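Transcriptional regulator (GntR family) (Enterococcus faecalis, PDB 3DDV) probably regulates transcription as a GntR-family factor, with a UTRA domain that, as in HutC-type relatives, probably senses small-molecule effectors. Local coordinates at residues Y63-S66 / E67-S71; I55-S58 / L59-Y63. All coordinates share one frame; numbering follows the deposited sequence.

Contact 1. Residues Y63-S66 / E67-S71; sequences YGKS and EITNS
Glu67 reaches back over the start of its own helix and accepts the backbone N-H of Gly64: N to OE1 is 2.7 Å, and the bond is nearly straight at 168°. Its CG stands beside the backbone N (chi1 -72°) and the chain runs on extended, which brings the carboxylate back to the N-cap residue; there OE1 also lies 3.3 Å from CB of Tyr63. On the packed side, Tyr63 CB meets Ile68 CG1 at 4.0 Å, and buried Ile68 continues onto Tyr13 and Leu35 of the sheet. With Gly64 as N-cap, the Glu67 bond is half of a capping box, since a glycine has no side chain to return it. The Tyr63-Ile68 pair, one residue before the cap and four after it, is a hydrophobic staple. The first helical turn closes where Ile68 N donates to Gly64 O at 3.1 Å. The looser part is at Ser66 and Asn70, both exposed to solvent; Lys65, exposed as well, still has its side chain against Tyr13 of strand 8-16. Here a backbone bond, Asn70 N to Ser66 O at 2.8 Å, joins the segments. The other carboxylate oxygen of Glu67, OE2, makes a long, weak ion pair with Lys79 of helix 72-80.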
loop_
_atom_site.group_PDB
_atom_site.type_symbol
_atom_site.label_atom_id
_atom_site.label_comp_id
_atom_site.label_asym_id
_atom_site.label_seq_id
_atom_site.Cartn_x
_atom_site.Cartn_y
_atom_site.Cartn_z
ATOM N N TYR B 63 37.763 12.448 22.348
ATOM C CA TYR B 63 37.488 11.181 23.015
ATOM C C TYR B 63 38.556 10.225 22.586
ATOM O O TYR B 63 39.280 10.518 21.675
ATOM C CB TYR B 63 36.066 10.663 22.694
ATOM C CG TYR B 63 34.983 11.731 22.881
ATOM C CD1 TYR B 63 33.764 11.641 22.246
ATOM C CD2 TYR B 63 35.200 12.839 23.693
ATOM C CE1 TYR B 63 32.801 12.623 22.426
ATOM C CE2 TYR B 63 34.255 13.811 23.864
ATOM C CZ TYR B 63 33.072 13.710 23.236
ATOM O OH TYR B 63 32.175 14.729 23.418
ATOM N N GLY B 64 38.680 9.109 23.272
ATOM C CA GLY B 64 39.642 8.104 22.929
ATOM C C GLY B 64 38.889 6.936 22.360
ATOM O O GLY B 64 37.707 6.762 22.614
ATOM N N LYS B 65 39.619 6.123 21.614
ATOM C CA LYS B 65 39.094 5.051 20.781
ATOM C C LYS B 65 38.073 4.162 21.476
ATOM O O LYS B 65 37.050 3.789 20.865
ATOM C CB LYS B 65 40.262 4.196 20.289
ATOM C CG LYS B 65 39.913 2.989 19.443
ATOM C CD LYS B 65 41.068 2.604 18.521
ATOM C CE LYS B 65 40.693 1.477 17.560
ATOM N NZ LYS B 65 41.709 1.370 16.467
ATOM N N SER B 66 38.372 3.808 22.728
ATOM C CA SER B 66 37.533 2.888 23.518
ATOM C C SER B 66 36.169 3.478 23.742
ATOM O O SER B 66 35.165 2.783 23.578
ATOM C CB SER B 66 38.179 2.669 24.875
ATOM O OG SER B 66 38.935 3.844 25.201
ATOM N N GLU B 67 36.149 4.750 24.158
ATOM C CA GLU B 67 34.920 5.511 24.364
ATOM C C GLU B 67 34.153 5.470 23.081
ATOM O O GLU B 67 33.007 5.050 23.054
ATOM C CB GLU B 67 35.184 6.976 24.712
ATOM C CG GLU B 67 35.735 7.215 26.084
ATOM C CD GLU B 67 36.307 8.622 26.267
ATOM O OE1 GLU B 67 37.113 9.049 25.425
ATOM O OE2 GLU B 67 35.975 9.299 27.271
ATOM N N ILE B 68 34.804 5.884 21.999
ATOM C CA ILE B 68 34.118 5.915 20.703
ATOM C C ILE B 68 33.593 4.567 20.293
ATOM O O ILE B 68 32.500 4.489 19.780
ATOM C CB ILE B 68 34.982 6.495 19.578
ATOM C CG1 ILE B 68 35.242 7.982 19.881
ATOM C CG2 ILE B 68 34.274 6.288 18.247
ATOM C CD1 ILE B 68 36.323 8.667 19.051
ATOM N N THR B 69 34.357 3.512 20.533
ATOM C CA THR B 69 33.997 2.192 20.038
ATOM C C THR B 69 32.960 1.509 20.894
ATOM O O THR B 69 32.034 0.931 20.346
ATOM C CB THR B 69 35.221 1.274 19.829
ATOM O OG1 THR B 69 36.267 1.639 20.735
ATOM C CG2 THR B 69 35.760 1.424 18.412
ATOM N N ASN B 70 33.058 1.621 22.216
ATOM C CA ASN B 70 32.142 0.891 23.123
ATOM C C ASN B 70 31.111 1.754 23.885
ATOM O O ASN B 70 30.167 1.216 24.445
ATOM C CB ASN B 70 32.926 0.078 24.178
ATOM C CG ASN B 70 34.224 -0.522 23.631
ATOM O OD1 ASN B 70 35.329 -0.048 23.955
ATOM N ND2 ASN B 70 34.097 -1.542 22.773
ATOM N N SER B 71 31.280 3.067 23.942
ATOM C CA SER B 71 30.467 3.877 24.852
ATOM C C SER B 71 30.003 5.132 24.151
ATOM O O SER B 71 29.945 6.224 24.741
ATOM C CB SER B 71 31.325 4.263 26.060
ATOM O OG SER B 71 32.079 3.157 26.521
#

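Contact 2. Residues I55-S58 / L59-Y63; sequences IPYS and LVSQY
Tyr57 lays its ring beside Ser61, whose OG stands 4.0 Å above one ring face, displaced to the rim near CD2 and CE2, while Ser61 CA lies 4.0 Å from the ring atom CZ. The phenol takes this course because CG is anti to the backbone N (chi1 -171°): although CB leaves the backbone away from residues 59-63, the ring bends back along them. The Val60 side chain crosses that of Tyr57 at about a right angle, its CG1 3.9 Å from CD1 of the ring. The carbonyl O of Tyr57 collects several donors of the turn. Val60 N donates to it at 3.1 Å and Ser61 OG at 3.2 Å, from opposite faces of the carbonyl plane, neither on a lone pair; Ser61 N adds a weak bond. The serine hydroxyl is thus held to the carbonyl oxygen of the very residue whose ring it faces. The chain here leaves the end of strand 46-56, a central strand of the antiparallel sheet in the UTRA domain, whose fold resembles chorismate lyase, and winds through tight turns before helix 65-70. Residues 60-63 form the last of these, a type I turn closed by Tyr63 N to Val60 O. On the strand side the apolar pairs differ in angle. Ile55 and Val60 cross squarely, touching through their CG2 methyls at 4.1 Å, and Ile55 goes on to Phe72 of helix 72-80. Pro56 and Leu59 cross obliquely: CD1 of the leucine sits against the proline ring, 3.8 Å from its CG, and the leucine also touches Leu125. A weak bond from Leu59 N to Pro56 O accompanies this second pair.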
loop_
_atom_site.group_PDB
_atom_site.type_symbol
_atom_site.label_atom_id
_atom_site.label_comp_id
_atom_site.label_asym_id
_atom_site.label_seq_id
_atom_site.Cartn_x
_atom_site.Cartn_y
_atom_site.Cartn_z
ATOM N N ILE B 55 31.383 9.513 11.783
ATOM C CA ILE B 55 31.092 10.542 12.777
ATOM C C ILE B 55 31.936 11.781 12.420
ATOM O O ILE B 55 33.083 11.647 12.075
ATOM C CB ILE B 55 31.498 10.042 14.177
ATOM C CG1 ILE B 55 30.745 8.758 14.489
ATOM C CG2 ILE B 55 31.254 11.108 15.243
ATOM C CD1 ILE B 55 31.539 7.755 15.190
ATOM N N PRO B 56 31.347 12.978 12.470
ATOM C CA PRO B 56 32.101 14.186 12.232
ATOM C C PRO B 56 33.303 14.181 13.142
ATOM O O PRO B 56 33.126 13.913 14.329
ATOM C CB PRO B 56 31.121 15.277 12.636
ATOM C CG PRO B 56 29.810 14.695 12.349
ATOM C CD PRO B 56 29.921 13.261 12.717
ATOM N N TYR B 57 34.510 14.418 12.617
ATOM C CA TYR B 57 35.687 14.249 13.454
ATOM C C TYR B 57 35.732 15.331 14.513
ATOM O O TYR B 57 36.301 15.130 15.557
ATOM C CB TYR B 57 37.014 14.227 12.658
ATOM C CG TYR B 57 38.218 13.833 13.504
ATOM C CD1 TYR B 57 38.145 12.731 14.316
ATOM C CD2 TYR B 57 39.419 14.556 13.490
ATOM C CE1 TYR B 57 39.202 12.331 15.115
ATOM C CE2 TYR B 57 40.508 14.148 14.300
ATOM C CZ TYR B 57 40.363 13.017 15.112
ATOM O OH TYR B 57 41.330 12.496 15.958
ATOM N N SER B 58 35.145 16.488 14.252
ATOM C CA SER B 58 35.250 17.564 15.214
ATOM C C SER B 58 34.482 17.270 16.492
ATOM O O SER B 58 34.830 17.800 17.506
ATOM C CB SER B 58 34.695 18.823 14.646
ATOM O OG SER B 58 33.301 18.703 14.731
ATOM N N LEU B 59 33.444 16.441 16.470
ATOM C CA LEU B 59 32.735 16.119 17.724
ATOM C C LEU B 59 33.456 15.105 18.573
ATOM O O LEU B 59 32.982 14.776 19.681
ATOM C CB LEU B 59 31.331 15.523 17.477
ATOM C CG LEU B 59 30.389 16.319 16.572
ATOM C CD1 LEU B 59 29.266 15.415 16.007
ATOM C CD2 LEU B 59 29.865 17.553 17.309
ATOM N N VAL B 60 34.553 14.556 18.075
ATOM C CA VAL B 60 35.055 13.304 18.639
ATOM C C VAL B 60 36.573 13.292 18.868
ATOM O O VAL B 60 37.082 12.402 19.559
ATOM C CB VAL B 60 34.495 12.140 17.734
ATOM C CG1 VAL B 60 35.584 11.451 16.945
ATOM C CG2 VAL B 60 33.606 11.175 18.548
ATOM N N SER B 61 37.258 14.311 18.315
ATOM C CA SER B 61 38.675 14.537 18.452
ATOM C C SER B 61 39.166 14.206 19.817
ATOM O O SER B 61 40.298 13.747 19.961
ATOM C CB SER B 61 39.006 16.020 18.323
ATOM O OG SER B 61 38.773 16.489 17.052
ATOM N N GLN B 62 38.373 14.556 20.827
ATOM C CA GLN B 62 38.872 14.594 22.183
ATOM C C GLN B 62 38.546 13.323 22.925
ATOM O O GLN B 62 39.017 13.114 24.005
ATOM C CB GLN B 62 38.320 15.806 22.925
ATOM C CG GLN B 62 38.501 17.149 22.223
ATOM C CD GLN B 62 39.965 17.482 21.793
ATOM O OE1 GLN B 62 40.927 17.443 22.604
ATOM N NE2 GLN B 62 40.120 17.851 20.508
ATOM N N TYR B 63 37.763 12.448 22.348
ATOM C CA TYR B 63 37.488 11.181 23.015
ATOM C C TYR B 63 38.556 10.225 22.586
ATOM O O TYR B 63 39.280 10.518 21.675
ATOM C CB TYR B 63 36.066 10.663 22.694
ATOM C CG TYR B 63 34.983 11.731 22.881
ATOM C CD1 TYR B 63 33.764 11.641 22.246
ATOM C CD2 TYR B 63 35.200 12.839 23.693
ATOM C CE1 TYR B 63 32.801 12.623 22.426
ATOM C CE2 TYR B 63 34.255 13.811 23.864
ATOM C CZ TYR B 63 33.072 13.710 23.236
ATOM O OH TYR B 63 32.175 14.729 23.418
#

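In the fold
Along the chain contact 2 comes first, at the end of strand 46-56 and in the loop that follows; contact 1 takes over at the shared Tyr63 and runs through helix 65-70. Their centres lie about 11 Å apart, on the same side of the chain's centre, and they touch where Ile68 CD1 packs 3.6 Å from Val60 CG1. Tyr63 closes the turn of one and begins the helix cap of the other, while its side chain touches Thr75, Lys79 and Ser80 of helix 72-80. Together the two contacts carry the chain from the antiparallel sheet of the UTRA domain to the two short helices packed beside it; the Ile55 side chain is about 14 Å from the bound magnesium ion.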